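PDB 2G7L: TetR-family transcriptional regulator from Streptomyces coelicolor, which probably binds operator DNA through an N-terminal helix-turn-helix domain and regulates transcription in response to a ligand, as other TetR-family regulators do. Local coordinates for residues D26-L31 and R43-E48. Sequence-based numbering, arbitrary orientation.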
ATOM      1  N   ASP A  26     -22.115 -12.889  -5.447  1.00 48.87           N
ATOM      2  CA  ASP A  26     -22.262 -14.164  -4.689  1.00 49.72           C
ATOM      3  C   ASP A  26     -21.594 -15.263  -5.498  1.00 48.55           C
ATOM      4  O   ASP A  26     -20.997 -16.167  -4.925  1.00 47.26           O
ATOM      5  CB  ASP A  26     -23.761 -14.529  -4.358  1.00 50.09           C
ATOM      6  CG  ASP A  26     -24.422 -13.576  -3.279  1.00 55.89           C
ATOM      7  OD1 ASP A  26     -23.681 -12.720  -2.667  1.00 54.66           O
ATOM      8  OD2 ASP A  26     -25.668 -13.717  -3.004  1.00 54.24           O
ATOM      9  N   THR A  27     -21.728 -15.182  -6.827  1.00 48.90           N
ATOM     10  CA  THR A  27     -21.080 -16.112  -7.775  1.00 49.08           C
ATOM     11  C   THR A  27     -19.535 -15.985  -7.763  1.00 49.27           C
ATOM     12  O   THR A  27     -18.813 -16.999  -7.692  1.00 48.72           O
ATOM     13  CB  THR A  27     -21.610 -15.871  -9.219  1.00 49.86           C
ATOM     14  OG1 THR A  27     -23.031 -15.997  -9.218  1.00 52.28           O
ATOM     15  CG2 THR A  27     -21.080 -16.897 -10.184  1.00 50.00           C
ATOM     16  N   ALA A  28     -19.042 -14.734  -7.836  1.00 48.79           N
ATOM     17  CA  ALA A  28     -17.599 -14.450  -7.682  1.00 48.73           C
ATOM     18  C   ALA A  28     -17.066 -15.070  -6.407  1.00 49.13           C
ATOM     19  O   ALA A  28     -16.001 -15.649  -6.428  1.00 49.67           O
ATOM     20  CB  ALA A  28     -17.330 -12.950  -7.689  1.00 48.70           C
ATOM     21  N   VAL A  29     -17.811 -14.947  -5.302  1.00 49.88           N
ATOM     22  CA  VAL A  29     -17.364 -15.455  -4.023  1.00 50.84           C
ATOM     23  C   VAL A  29     -17.233 -16.962  -4.087  1.00 52.92           C
ATOM     24  O   VAL A  29     -16.221 -17.534  -3.631  1.00 52.97           O
ATOM     25  CB  VAL A  29     -18.323 -15.067  -2.864  1.00 52.20           C
ATOM     26  CG1 VAL A  29     -17.932 -15.820  -1.555  1.00 52.19           C
ATOM     27  CG2 VAL A  29     -18.294 -13.536  -2.579  1.00 48.84           C
ATOM     28  N   ALA A  30     -18.285 -17.622  -4.604  1.00 52.79           N
ATOM     29  CA  ALA A  30     -18.303 -19.074  -4.753  1.00 53.26           C
ATOM     30  C   ALA A  30     -17.199 -19.529  -5.685  1.00 53.92           C
ATOM     31  O   ALA A  30     -16.515 -20.470  -5.372  1.00 53.82           O
ATOM     32  CB  ALA A  30     -19.733 -19.567  -5.284  1.00 52.59           C
ATOM     33  N   LEU A  31     -17.028 -18.855  -6.819  1.00 54.69           N
ATOM     34  CA  LEU A  31     -15.893 -19.148  -7.729  1.00 58.37           C
ATOM     35  C   LEU A  31     -14.490 -19.083  -7.053  1.00 60.23           C
ATOM     36  O   LEU A  31     -13.644 -19.968  -7.291  1.00 60.84           O
ATOM     37  CB  LEU A  31     -15.936 -18.220  -8.923  1.00 58.39           C
ATOM     38  CG  LEU A  31     -15.111 -18.607 -10.125  1.00 62.28           C
ATOM     39  CD1 LEU A  31     -15.381 -20.064 -10.528  1.00 66.33           C
ATOM     40  CD2 LEU A  31     -15.517 -17.636 -11.209  1.00 66.26           C
ATOM     41  N   ARG A  43     -14.816 -12.609 -17.702  1.00 67.17           N
ATOM     42  CA  ARG A  43     -15.125 -13.623 -18.724  1.00 67.35           C
ATOM     43  C   ARG A  43     -15.513 -14.976 -18.075  1.00 65.49           C
ATOM     44  O   ARG A  43     -16.526 -15.514 -18.411  1.00 65.24           O
ATOM     45  CB  ARG A  43     -13.959 -13.753 -19.716  1.00 68.49           C
ATOM     46  CG  ARG A  43     -14.092 -14.893 -20.760  1.00 73.63           C
ATOM     47  CD  ARG A  43     -12.774 -15.764 -20.844  1.00 81.33           C
ATOM     48  NE  ARG A  43     -12.013 -15.748 -19.578  1.00 85.51           N
ATOM     49  CZ  ARG A  43     -11.325 -16.776 -19.074  1.00 86.67           C
ATOM     50  NH1 ARG A  43     -11.296 -17.947 -19.716  1.00 87.57           N
ATOM     51  NH2 ARG A  43     -10.689 -16.635 -17.909  1.00 84.06           N
ATOM     52  N   ARG A  44     -14.738 -15.494 -17.122  1.00 64.93           N
ATOM     53  CA  ARG A  44     -15.166 -16.681 -16.371  1.00 64.12           C
ATOM     54  C   ARG A  44     -16.486 -16.484 -15.603  1.00 64.18           C
ATOM     55  O   ARG A  44     -17.204 -17.434 -15.325  1.00 64.65           O
ATOM     56  CB  ARG A  44     -14.085 -17.168 -15.417  1.00 64.33           C
ATOM     57  CG  ARG A  44     -14.477 -18.373 -14.600  1.00 63.01           C
ATOM     58  CD  ARG A  44     -14.849 -19.580 -15.516  1.00 64.82           C
ATOM     59  NE  ARG A  44     -15.629 -20.517 -14.740  1.00 66.36           N
ATOM     60  CZ  ARG A  44     -15.108 -21.432 -13.918  1.00 68.90           C
ATOM     61  NH1 ARG A  44     -13.776 -21.570 -13.792  1.00 68.39           N
ATOM     62  NH2 ARG A  44     -15.928 -22.214 -13.224  1.00 66.98           N
ATOM     63  N   LEU A  45     -16.810 -15.250 -15.269  1.00 63.23           N
ATOM     64  CA  LEU A  45     -18.032 -14.976 -14.500  1.00 62.94           C
ATOM     65  C   LEU A  45     -19.231 -14.887 -15.425  1.00 62.25           C
ATOM     66  O   LEU A  45     -20.281 -15.402 -15.095  1.00 60.24           O
ATOM     67  CB  LEU A  45     -17.869 -13.677 -13.690  1.00 63.08           C
ATOM     68  CG  LEU A  45     -18.514 -13.495 -12.331  1.00 63.35           C
ATOM     69  CD1 LEU A  45     -18.114 -14.609 -11.379  1.00 63.17           C
ATOM     70  CD2 LEU A  45     -18.019 -12.137 -11.850  1.00 62.04           C
ATOM     71  N   ALA A  46     -19.049 -14.227 -16.578  1.00 63.90           N
ATOM     72  CA  ALA A  46     -20.049 -14.157 -17.664  1.00 65.91           C
ATOM     73  C   ALA A  46     -20.438 -15.570 -18.130  1.00 67.02           C
ATOM     74  O   ALA A  46     -21.621 -15.895 -18.315  1.00 68.30           O
ATOM     75  CB  ALA A  46     -19.495 -13.333 -18.816  1.00 65.77           C
ATOM     76  N   GLN A  47     -19.437 -16.421 -18.260  1.00 68.32           N
ATOM     77  CA  GLN A  47     -19.650 -17.806 -18.617  1.00 70.04           C
ATOM     78  C   GLN A  47     -20.432 -18.475 -17.516  1.00 70.09           C
ATOM     79  O   GLN A  47     -21.370 -19.198 -17.777  1.00 70.34           O
ATOM     80  CB  GLN A  47     -18.309 -18.511 -18.801  1.00 70.78           C
ATOM     81  CG  GLN A  47     -18.386 -19.961 -19.290  1.00 75.09           C
ATOM     82  CD  GLN A  47     -17.441 -20.890 -18.519  1.00 79.74           C
ATOM     83  OE1 GLN A  47     -17.898 -21.721 -17.712  1.00 81.63           O
ATOM     84  NE2 GLN A  47     -16.114 -20.739 -18.740  1.00 79.23           N
ATOM     85  N   GLU A  48     -20.057 -18.234 -16.270  1.00 70.45           N
ATOM     86  CA  GLU A  48     -20.725 -18.886 -15.160  1.00 70.91           C
ATOM     87  C   GLU A  48     -22.198 -18.451 -15.035  1.00 71.03           C
ATOM     88  O   GLU A  48     -23.045 -19.198 -14.550  1.00 70.99           O
ATOM     89  CB  GLU A  48     -19.958 -18.631 -13.867  1.00 71.03           C
ATOM     90  CG  GLU A  48     -20.360 -19.531 -12.730  1.00 73.72           C
ATOM     91  CD  GLU A  48     -19.907 -20.982 -12.908  1.00 76.97           C
ATOM     92  OE1 GLU A  48     -19.187 -21.312 -13.879  1.00 76.64           O
ATOM     93  OE2 GLU A  48     -20.267 -21.801 -12.035  1.00 79.63           O
TER
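Segments 26-31 and 43-48 are helical and pass each other at 110°, their axes 10.5 Å apart at closest approach, with Ala28 and Leu45 the nearest residues along the backbones. Leu45 reaches across with CD1, which lies 3.7 Å from the backbone N of Ala28 and also touches the methyls of Ala28 and Thr27. Leu31 comes in from the other helix, its CG anti to the backbone N (chi1 -164°), and its two branches divide the work. CD2 of Leu31 packs against Leu45 CD1 at 4.0 Å and against the aliphatic CG of Arg44, while Leu31 CD1 lies over one face of the Arg44 guanidinium, 3.5 Å from Arg44 NH2 and off-centre toward the rim. Helices 21-35 and 42-48 are the first two of the three-helix DNA-binding domain of TetR-type regulators, 42-48 being the first helix of the helix-turn-helix; helix 63-74 adds Leu66, which touches both Ala28 and Leu45, to the same apolar core. Glu48 OE1 lies in the guanidinium plane at its edge and takes a weak hydrogen bond from Arg44 NH2 (3.4 Å), part of a salt bridge within the helix; the same nitrogen also forms a salt bridge with Glu35, its stronger partner. With an alanine in place of Leu31 the guanidinium face is likely to lose its methyl cover and a gap to open beside Leu45. At the outer margin Thr27 turns CG2 to Glu48 CG, 3.7 Å away, while its OG1 hydrogen-bonds back to Trp23 O.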